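Lysine/ornithine decarboxylase (Vibrio vulnificus, PDB 2PLJ) decarboxylates lysine and ornithine, probably with a pyridoxal phosphate cofactor, in an active site that binds a putrescine adduct of that cofactor in this structure. Local coordinates at residues Arg70-Ala75 with Val79-Ala84; Lys209-His214 with His230-Val235; Gly326-Leu331 with Ala336-Thr341. All coordinates share one frame; numbering follows the deposited sequence.

In the fold
The three contacts follow one another along the chain and sample both halves of a two-domain decarboxylase. Contacts 1 and 2 belong to the beta/alpha barrel: strands 79-84 and 207-212 lie in the same parallel sheet of eight strands, and each is backed by a helix, 62-75 or 223-241. Their centres are about 19 Å apart and the contacts do not touch. Contact 3 lies across the chain's centre from both, about 25 Å from contact 1 and about 34 Å from contact 2 between centres, where helix 330-333 leads toward strand 340-342 of the mixed sheet. All lie near the bound cofactor adduct: Ala84 and His214 line its pocket; Gly330 stays about 7 Å from its nearest atom.

Contact 1: Arg70-Ala75 with Val79-Ala84; sequences RALKNA and VTLHYA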
loop_
_atom_site.group_PDB
_atom_site.type_symbol
_atom_site.label_atom_id
_atom_site.label_comp_id
_atom_site.label_asym_id
_atom_site.label_seq_id
_atom_site.Cartn_x
_atom_site.Cartn_y
_atom_site.Cartn_z
ATOM N N ARG A 70 -23.957 17.854 -3.062
ATOM C CA ARG A 70 -25.271 18.502 -2.910
ATOM C C ARG A 70 -26.077 17.904 -1.764
ATOM O O ARG A 70 -26.707 18.636 -1.014
ATOM C CB ARG A 70 -26.029 18.429 -4.220
ATOM C CG ARG A 70 -25.339 19.256 -5.302
ATOM C CD ARG A 70 -26.079 19.105 -6.655
ATOM N NE ARG A 70 -25.338 19.767 -7.736
ATOM C CZ ARG A 70 -25.680 19.720 -9.022
ATOM N NH1 ARG A 70 -26.762 19.047 -9.418
ATOM N NH2 ARG A 70 -24.951 20.366 -9.922
ATOM N N ALA A 71 -26.023 16.575 -1.624
ATOM C CA ALA A 71 -26.743 15.879 -0.550
ATOM C C ALA A 71 -26.207 16.303 0.819
ATOM O O ALA A 71 -26.988 16.555 1.746
ATOM C CB ALA A 71 -26.667 14.382 -0.727
ATOM N N LEU A 72 -24.876 16.404 0.946
ATOM C CA LEU A 72 -24.279 16.823 2.218
ATOM C C LEU A 72 -24.593 18.296 2.548
ATOM O O LEU A 72 -24.923 18.617 3.706
ATOM C CB LEU A 72 -22.770 16.565 2.236
ATOM C CG LEU A 72 -22.102 16.797 3.611
ATOM C CD1 LEU A 72 -22.729 15.964 4.726
ATOM C CD2 LEU A 72 -20.630 16.468 3.494
ATOM N N LYS A 73 -24.468 19.169 1.540
ATOM C CA LYS A 73 -24.838 20.589 1.676
ATOM C C LYS A 73 -26.276 20.709 2.179
ATOM O O LYS A 73 -26.571 21.500 3.101
ATOM C CB LYS A 73 -24.665 21.307 0.334
ATOM C CG LYS A 73 -24.804 22.807 0.439
ATOM C CD LYS A 73 -24.574 23.476 -0.910
ATOM C CE LYS A 73 -24.622 24.993 -0.759
ATOM N NZ LYS A 73 -24.494 25.636 -2.099
ATOM N N ASN A 74 -27.174 19.901 1.628
ATOM C CA ASN A 74 -28.563 19.969 2.052
ATOM C C ASN A 74 -28.787 19.414 3.465
ATOM O O ASN A 74 -29.665 19.893 4.202
ATOM C CB ASN A 74 -29.497 19.334 1.013
ATOM C CG ASN A 74 -30.873 19.990 1.024
ATOM O OD1 ASN A 74 -31.713 19.686 1.876
ATOM N ND2 ASN A 74 -31.081 20.958 0.125
ATOM N N ALA A 75 -27.970 18.432 3.846
ATOM C CA ALA A 75 -28.017 17.802 5.176
ATOM C C ALA A 75 -27.402 18.701 6.271
ATOM O O ALA A 75 -27.794 18.630 7.452
ATOM C CB ALA A 75 -27.307 16.442 5.149
ATOM N N VAL A 79 -22.925 25.195 6.789
ATOM C CA VAL A 79 -21.587 24.668 7.078
ATOM C C VAL A 79 -20.787 24.692 5.770
ATOM O O VAL A 79 -21.249 24.170 4.744
ATOM C CB VAL A 79 -21.662 23.204 7.634
ATOM C CG1 VAL A 79 -20.273 22.566 7.753
ATOM C CG2 VAL A 79 -22.453 23.187 8.962
ATOM N N THR A 80 -19.620 25.324 5.800
ATOM C CA THR A 80 -18.752 25.404 4.628
ATOM C C THR A 80 -18.057 24.039 4.507
ATOM O O THR A 80 -17.366 23.599 5.444
ATOM C CB THR A 80 -17.733 26.558 4.748
ATOM O OG1 THR A 80 -18.455 27.800 4.892
ATOM C CG2 THR A 80 -16.841 26.642 3.482
ATOM N N LEU A 81 -18.246 23.401 3.348
ATOM C CA LEU A 81 -17.695 22.062 3.139
ATOM C C LEU A 81 -16.346 22.110 2.432
ATOM O O LEU A 81 -16.248 22.507 1.257
ATOM C CB LEU A 81 -18.688 21.200 2.345
ATOM C CG LEU A 81 -20.097 21.094 2.945
ATOM C CD1 LEU A 81 -21.045 20.301 2.019
ATOM C CD2 LEU A 81 -20.044 20.509 4.370
ATOM N N HIS A 82 -15.323 21.699 3.165
ATOM C CA HIS A 82 -13.964 21.615 2.645
ATOM C C HIS A 82 -13.665 20.171 2.254
ATOM O O HIS A 82 -13.368 19.339 3.117
ATOM C CB HIS A 82 -12.983 22.097 3.732
ATOM C CG HIS A 82 -12.945 23.595 3.890
ATOM N ND1 HIS A 82 -13.924 24.308 4.546
ATOM C CD2 HIS A 82 -12.032 24.511 3.473
ATOM C CE1 HIS A 82 -13.618 25.599 4.538
ATOM N NE2 HIS A 82 -12.489 25.752 3.871
ATOM N N TYR A 83 -13.724 19.873 0.964
ATOM C CA TYR A 83 -13.392 18.487 0.524
ATOM C C TYR A 83 -11.957 18.076 0.904
ATOM O O TYR A 83 -11.002 18.765 0.540
ATOM C CB TYR A 83 -13.573 18.401 -1.001
ATOM C CG TYR A 83 -13.127 17.053 -1.536
ATOM C CD1 TYR A 83 -13.742 15.875 -1.104
ATOM C CD2 TYR A 83 -12.083 16.956 -2.461
ATOM C CE1 TYR A 83 -13.347 14.627 -1.626
ATOM C CE2 TYR A 83 -11.669 15.713 -2.978
ATOM C CZ TYR A 83 -12.300 14.556 -2.533
ATOM O OH TYR A 83 -11.920 13.329 -3.049
ATOM N N ALA A 84 -11.827 16.968 1.639
ATOM C CA ALA A 84 -10.516 16.433 1.993
ATOM C C ALA A 84 -9.976 15.658 0.775
ATOM O O ALA A 84 -10.580 14.646 0.315
ATOM C CB ALA A 84 -10.612 15.514 3.234
#
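Leu81 meets Leu72 and Lys73 where a helix packs against the strand that follows it, strand 79-84 of the pyridoxal-binding beta/alpha barrel. Residues alternate along this strand: Ala84 reaches the cofactor adduct, whereas Leu81 is directed at helix 62-75.

The contact is apolar and small, burying 122 Å² in all. One methyl does most of the touching. With CG set opposite the carbonyl carbon (chi1 -55°) and the chain continuing straight (chi2 176°), Leu81 delivers CD1 onto the helix surface, 4.0 Å from CG of Leu72. The two leucines lie slantwise to one another. Phe294 and Ile267 also touch Leu72, which places the leucine pair within the core.

Against Lys73, Leu81 CD1 rests on backbone as much as on side chain, 3.6 Å from Lys73 N. Lys73 adds only the root of its side chain, CB, at 4.1 Å from Leu81 CD1; beyond it the extended chain leads the ammonium group away from the strand, on an exposed side of the helix. The second methyl of Leu81, CD2, comes within 4.2 Å of Leu72 CD2.

Contact 2: Lys209-His214 with His230-Val235; sequences KGLSFH and HTCRHV. With P3T ((4-{[(4-aminobutyl)amino]methyl}-5-hydroxy-6-methylpyridin-3-yl)methyl dihydrogen phosphate), chain D.
Leu211 and Cys232 mark the nearest approach of the two backbones, their CA atoms 6.9 Å apart where strand 207-212 passes helix 230-235. Cys232 and Val235, three residues apart in that helix, present their side chains to the strand, and Leu211 reaches across to both. Its torsions, chi1 -53° followed by an extended chi2, carry CD1 outward, so that this single methyl lies 3.8 Å from Cys232 CB and 3.7 Å from Val235 CG1. Leu211 CD1 also sits 3.5 Å from Cys232 O, so it rests on the main chain of the helix as well as on side chains.

Two residues on, Phe213 extends the apolar patch. The Cys232 sulfur stands at the rim of its ring, SG 5.1 Å from the centroid and 75° off the ring normal, a sulfur-aromatic contact of the edge kind; the closest ring atom is CD2, 3.8 Å from SG. Tyr225, Ala228 and Ile229 of the same helix also touch this ring. The layer is that of a beta-alpha-beta unit, strand 207-212, helix 223-241 and strand 249-251, in the beta/alpha barrel, and Leu250 of the second strand of the unit touches both Leu211 and Cys232.

Where Leu211 and Phe213 turn toward the helix, Ser212 points away from it and His214 lines the pocket of the bound adduct. The imidazole of His214 has one face over the pyridine ring of the adduct P3T, whose CAR lies 3.8 Å above the imidazole plane, over its centre. From NE2 a weak hydrogen bond runs to the phosphate ester oxygen OAP of P3T, 3.3 Å long and bent to 140° at the hydrogen.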
loop_
_atom_site.group_PDB
_atom_site.type_symbol
_atom_site.label_atom_id
_atom_site.label_comp_id
_atom_site.label_asym_id
_atom_site.label_seq_id
_atom_site.Cartn_x
_atom_site.Cartn_y
_atom_site.Cartn_z
ATOM N N LYS A 209 -7.963 31.096 14.984
ATOM C CA LYS A 209 -9.189 31.129 14.180
ATOM C C LYS A 209 -10.324 30.420 14.929
ATOM O O LYS A 209 -11.456 30.879 14.925
ATOM C CB LYS A 209 -8.964 30.442 12.833
ATOM C CG LYS A 209 -10.141 30.597 11.882
ATOM C CD LYS A 209 -9.863 29.956 10.523
ATOM C CE LYS A 209 -11.042 30.175 9.564
ATOM N NZ LYS A 209 -11.073 31.600 9.096
ATOM N N GLY A 210 -10.013 29.317 15.604
ATOM C CA GLY A 210 -11.064 28.586 16.299
ATOM C C GLY A 210 -10.616 27.188 16.682
ATOM O O GLY A 210 -9.420 26.960 16.913
ATOM N N LEU A 211 -11.589 26.271 16.733
ATOM C CA LEU A 211 -11.372 24.887 17.169
ATOM C C LEU A 211 -11.739 23.904 16.063
ATOM O O LEU A 211 -12.561 24.207 15.189
ATOM C CB LEU A 211 -12.220 24.561 18.404
ATOM C CG LEU A 211 -12.104 25.490 19.618
ATOM C CD1 LEU A 211 -13.025 24.991 20.766
ATOM C CD2 LEU A 211 -10.676 25.551 20.093
ATOM N N SER A 212 -11.140 22.715 16.114
ATOM C CA SER A 212 -11.508 21.660 15.171
ATOM C C SER A 212 -11.477 20.321 15.867
ATOM O O SER A 212 -10.863 20.171 16.935
ATOM C CB SER A 212 -10.567 21.645 13.963
ATOM O OG SER A 212 -9.301 21.115 14.313
ATOM N N PHE A 213 -12.134 19.339 15.264
ATOM C CA PHE A 213 -11.983 17.979 15.730
ATOM C C PHE A 213 -12.279 17.048 14.564
ATOM O O PHE A 213 -12.846 17.487 13.545
ATOM C CB PHE A 213 -12.922 17.688 16.910
ATOM C CG PHE A 213 -14.398 17.817 16.567
ATOM C CD1 PHE A 213 -15.059 16.788 15.850
ATOM C CD2 PHE A 213 -15.117 18.957 16.956
ATOM C CE1 PHE A 213 -16.434 16.915 15.528
ATOM C CE2 PHE A 213 -16.471 19.106 16.643
ATOM C CZ PHE A 213 -17.150 18.087 15.954
ATOM N N HIS A 214 -11.949 15.771 14.736
ATOM C CA HIS A 214 -12.291 14.757 13.706
ATOM C C HIS A 214 -12.624 13.504 14.473
ATOM O O HIS A 214 -11.759 12.954 15.178
ATOM C CB HIS A 214 -11.138 14.529 12.719
ATOM C CG HIS A 214 -11.494 13.580 11.613
ATOM N ND1 HIS A 214 -11.007 12.296 11.535
ATOM C CD2 HIS A 214 -12.292 13.745 10.536
ATOM C CE1 HIS A 214 -11.491 11.702 10.454
ATOM N NE2 HIS A 214 -12.271 12.567 9.824
ATOM N N HIS A 230 -20.681 20.125 21.734
ATOM C CA HIS A 230 -20.933 20.651 23.079
ATOM C C HIS A 230 -19.612 20.990 23.771
ATOM O O HIS A 230 -19.476 22.065 24.331
ATOM C CB HIS A 230 -21.690 19.655 23.947
ATOM C CG HIS A 230 -23.101 19.398 23.515
ATOM N ND1 HIS A 230 -23.904 20.367 22.950
ATOM C CD2 HIS A 230 -23.874 18.288 23.632
ATOM C CE1 HIS A 230 -25.100 19.854 22.703
ATOM N NE2 HIS A 230 -25.106 18.595 23.107
ATOM N N THR A 231 -18.624 20.092 23.689
ATOM C CA THR A 231 -17.349 20.349 24.362
ATOM C C THR A 231 -16.627 21.574 23.804
ATOM O O THR A 231 -16.184 22.444 24.569
ATOM C CB THR A 231 -16.465 19.111 24.382
ATOM O OG1 THR A 231 -17.102 18.140 25.224
ATOM C CG2 THR A 231 -15.094 19.433 24.990
ATOM N N CYS A 232 -16.579 21.666 22.476
ATOM C CA CYS A 232 -16.010 22.834 21.818
ATOM C C CYS A 232 -16.735 24.118 22.221
ATOM O O CYS A 232 -16.083 25.140 22.468
ATOM C CB CYS A 232 -15.999 22.648 20.301
ATOM S SG CYS A 232 -14.783 21.391 19.871
ATOM N N ARG A 233 -18.066 24.063 22.278
ATOM C CA ARG A 233 -18.861 25.221 22.692
ATOM C C ARG A 233 -18.474 25.684 24.098
ATOM O O ARG A 233 -18.320 26.881 24.341
ATOM C CB ARG A 233 -20.358 24.922 22.626
ATOM C CG ARG A 233 -21.226 26.120 23.042
ATOM C CD ARG A 233 -22.693 25.884 22.730
ATOM N NE ARG A 233 -23.146 24.585 23.217
ATOM C CZ ARG A 233 -23.523 24.345 24.476
ATOM N NH1 ARG A 233 -23.505 25.316 25.390
ATOM N NH2 ARG A 233 -23.926 23.133 24.823
ATOM N N HIS A 234 -18.315 24.728 25.008
ATOM C CA HIS A 234 -17.902 25.048 26.374
ATOM C C HIS A 234 -16.484 25.621 26.398
ATOM O O HIS A 234 -16.212 26.546 27.163
ATOM C CB HIS A 234 -18.072 23.840 27.296
ATOM C CG HIS A 234 -19.499 23.412 27.461
ATOM N ND1 HIS A 234 -20.521 24.297 27.749
ATOM C CD2 HIS A 234 -20.074 22.190 27.386
ATOM C CE1 HIS A 234 -21.664 23.636 27.822
ATOM N NE2 HIS A 234 -21.419 22.358 27.593
ATOM N N VAL A 235 -15.598 25.109 25.537
ATOM C CA VAL A 235 -14.245 25.650 25.462
ATOM C C VAL A 235 -14.288 27.101 24.972
ATOM O O VAL A 235 -13.586 27.955 25.513
ATOM C CB VAL A 235 -13.302 24.781 24.598
ATOM C CG1 VAL A 235 -11.996 25.508 24.323
ATOM C CG2 VAL A 235 -13.057 23.414 25.277
HETATM O OAE P3T D . -14.733 12.223 5.586
HETATM P PAU P3T D . -13.573 11.167 5.839
HETATM O OAF P3T D . -12.943 10.697 4.443
HETATM O OAC P3T D . -13.960 9.983 6.707
HETATM O OAP P3T D . -12.313 11.866 6.575
HETATM C CAM P3T D . -11.632 12.997 5.883
HETATM C CAS P3T D . -10.673 13.590 6.925
HETATM C CAH P3T D . -11.021 14.883 7.338
HETATM N NAO P3T D . -10.277 15.508 8.251
HETATM C CAQ P3T D . -9.223 14.937 8.823
HETATM C CAA P3T D . -8.435 15.721 9.903
HETATM C CAR P3T D . -8.836 13.625 8.478
HETATM O OAD P3T D . -7.758 13.084 9.065
HETATM C CAT P3T D . -9.585 12.919 7.512
HETATM C CAG P3T D . -9.164 11.613 7.111
HETATM N NAN P3T D . -8.432 10.876 7.934
HETATM C CAL P3T D . -7.879 9.510 7.658
HETATM C CAK P3T D . -8.925 8.544 7.078
HETATM C CAJ P3T D . -8.158 7.219 6.771
HETATM C CAI P3T D . -9.099 6.165 6.178
HETATM N NAB P3T D . -8.450 4.836 6.076
#

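Contact 3: Gly326-Leu331 with Ala336-Thr341; sequences GSFSGL and ARYPLT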
loop_
_atom_site.group_PDB
_atom_site.type_symbol
_atom_site.label_atom_id
_atom_site.label_comp_id
_atom_site.label_asym_id
_atom_site.label_seq_id
_atom_site.Cartn_x
_atom_site.Cartn_y
_atom_site.Cartn_z
ATOM N N GLY A 326 -3.247 -2.935 -4.985
ATOM C CA GLY A 326 -3.783 -1.978 -5.951
ATOM C C GLY A 326 -5.048 -1.303 -5.432
ATOM O O GLY A 326 -5.047 -0.701 -4.349
ATOM N N SER A 327 -6.145 -1.407 -6.197
ATOM C CA SER A 327 -7.374 -0.678 -5.850
ATOM C C SER A 327 -8.043 -1.205 -4.608
ATOM O O SER A 327 -8.780 -0.462 -3.929
ATOM C CB SER A 327 -8.405 -0.699 -6.993
ATOM O OG SER A 327 -7.841 -0.283 -8.219
ATOM N N PHE A 328 -7.731 -2.470 -4.260
ATOM C CA PHE A 328 -8.300 -3.092 -3.046
ATOM C C PHE A 328 -7.409 -2.973 -1.831
ATOM O O PHE A 328 -7.613 -3.657 -0.826
ATOM C CB PHE A 328 -8.691 -4.544 -3.340
ATOM C CG PHE A 328 -9.827 -4.647 -4.319
ATOM C CD1 PHE A 328 -11.159 -4.552 -3.887
ATOM C CD2 PHE A 328 -9.573 -4.769 -5.692
ATOM C CE1 PHE A 328 -12.220 -4.625 -4.822
ATOM C CE2 PHE A 328 -10.634 -4.827 -6.628
ATOM C CZ PHE A 328 -11.952 -4.759 -6.192
ATOM N N SER A 329 -6.414 -2.073 -1.924
ATOM C CA SER A 329 -5.512 -1.822 -0.799
ATOM C C SER A 329 -6.282 -1.359 0.456
ATOM O O SER A 329 -5.775 -1.543 1.568
ATOM C CB SER A 329 -4.447 -0.784 -1.195
ATOM O OG SER A 329 -5.061 0.437 -1.650
ATOM N N GLY A 330 -7.480 -0.770 0.261
ATOM C CA GLY A 330 -8.401 -0.408 1.377
ATOM C C GLY A 330 -8.828 -1.602 2.240
ATOM O O GLY A 330 -9.142 -1.444 3.412
ATOM N N LEU A 331 -8.776 -2.817 1.680
ATOM C CA LEU A 331 -9.012 -4.033 2.490
ATOM C C LEU A 331 -8.007 -4.128 3.624
ATOM O O LEU A 331 -8.339 -4.573 4.714
ATOM C CB LEU A 331 -8.916 -5.302 1.645
ATOM C CG LEU A 331 -9.939 -5.405 0.502
ATOM C CD1 LEU A 331 -9.656 -6.727 -0.239
ATOM C CD2 LEU A 331 -11.364 -5.371 0.970
ATOM N N ALA A 336 -11.683 -2.316 4.964
ATOM C CA ALA A 336 -12.833 -2.145 4.096
ATOM C C ALA A 336 -13.467 -3.463 3.646
ATOM O O ALA A 336 -12.854 -4.540 3.706
ATOM C CB ALA A 336 -12.439 -1.332 2.862
ATOM N N ARG A 337 -14.699 -3.356 3.149
ATOM C CA ARG A 337 -15.375 -4.463 2.471
ATOM C C ARG A 337 -16.294 -3.828 1.427
ATOM O O ARG A 337 -17.161 -3.000 1.770
ATOM C CB ARG A 337 -16.193 -5.323 3.443
ATOM C CG ARG A 337 -16.722 -6.563 2.763
ATOM C CD ARG A 337 -17.603 -7.406 3.679
ATOM N NE ARG A 337 -18.058 -8.602 2.977
ATOM C CZ ARG A 337 -17.824 -9.856 3.382
ATOM N NH1 ARG A 337 -17.154 -10.101 4.514
ATOM N NH2 ARG A 337 -18.279 -10.880 2.665
ATOM N N TYR A 338 -16.085 -4.194 0.162
ATOM C CA TYR A 338 -16.836 -3.580 -0.935
ATOM C C TYR A 338 -17.822 -4.568 -1.532
ATOM O O TYR A 338 -17.477 -5.752 -1.680
ATOM C CB TYR A 338 -15.907 -3.058 -2.063
ATOM C CG TYR A 338 -14.728 -2.270 -1.526
ATOM C CD1 TYR A 338 -14.863 -0.909 -1.221
ATOM C CD2 TYR A 338 -13.489 -2.904 -1.300
ATOM C CE1 TYR A 338 -13.802 -0.185 -0.670
ATOM C CE2 TYR A 338 -12.399 -2.190 -0.765
ATOM C CZ TYR A 338 -12.577 -0.829 -0.463
ATOM O OH TYR A 338 -11.504 -0.142 0.027
ATOM N N PRO A 339 -19.001 -4.073 -1.958
ATOM C CA PRO A 339 -19.903 -4.959 -2.733
ATOM C C PRO A 339 -19.185 -5.347 -4.026
ATOM O O PRO A 339 -18.571 -4.507 -4.656
ATOM C CB PRO A 339 -21.126 -4.081 -3.039
ATOM C CG PRO A 339 -20.981 -2.834 -2.160
ATOM C CD PRO A 339 -19.517 -2.691 -1.847
ATOM N N LEU A 340 -19.265 -6.619 -4.382
ATOM C CA LEU A 340 -18.642 -7.165 -5.598
ATOM C C LEU A 340 -19.702 -7.867 -6.437
ATOM O O LEU A 340 -20.597 -8.531 -5.900
ATOM C CB LEU A 340 -17.526 -8.152 -5.241
ATOM C CG LEU A 340 -16.326 -7.627 -4.426
ATOM C CD1 LEU A 340 -15.459 -8.793 -3.939
ATOM C CD2 LEU A 340 -15.520 -6.609 -5.216
ATOM N N THR A 341 -19.594 -7.722 -7.752
ATOM C CA THR A 341 -20.499 -8.419 -8.647
ATOM C C THR A 341 -19.758 -8.825 -9.919
ATOM O O THR A 341 -18.553 -8.543 -10.077
ATOM C CB THR A 341 -21.808 -7.575 -8.904
ATOM O OG1 THR A 341 -22.811 -8.389 -9.524
ATOM C CG2 THR A 341 -21.533 -6.321 -9.734
HETATM O O HOH W 1 -9.456 -0.708 -1.495
HETATM O O HOH W 2 -10.877 -5.547 5.229
#
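Tyr338 reaches across to three residues of 326-331, and its side chain can be followed outward. From CB, the torsion that puts CG opposite the carbonyl carbon (chi1 -46°) sends the ring toward the other segment. CD2 comes first, 3.9 Å from Phe328 CD1. One bond further out, CE2 lies 3.8 Å from Leu331 CD2. The hydroxyl at the tip ends over the main chain of Gly330, with OH 3.4 Å from CA, just where a CB on that residue would point, so the close approach depends on glycine having no side chain. A water appears to join them, accepting from Gly330 N and donating to Ser327 O, and also meeting Tyr338 OH, but its bonds are short enough to be doubtful.

This is a helix-loop-strand connection: short helix 330-333 passes through a brief loop into strand 340-342 of the mixed sheet of the second domain. The loop is drawn closed by Ala336 N, which donates to Gly330 O over 3.1 Å at 149°. A second water donates to Leu331 O at 2.8 Å and to Ala336 O at 2.7 Å.

The Phe328 ring slides past that of Tyr338, planes at 70°, in an oblique pairing with 6.0 Å between centroids. The neighbouring ring atom meets Leu340: Phe328 CE1 lies 3.9 Å from Leu340 CD2, the two side chains slanting across each other.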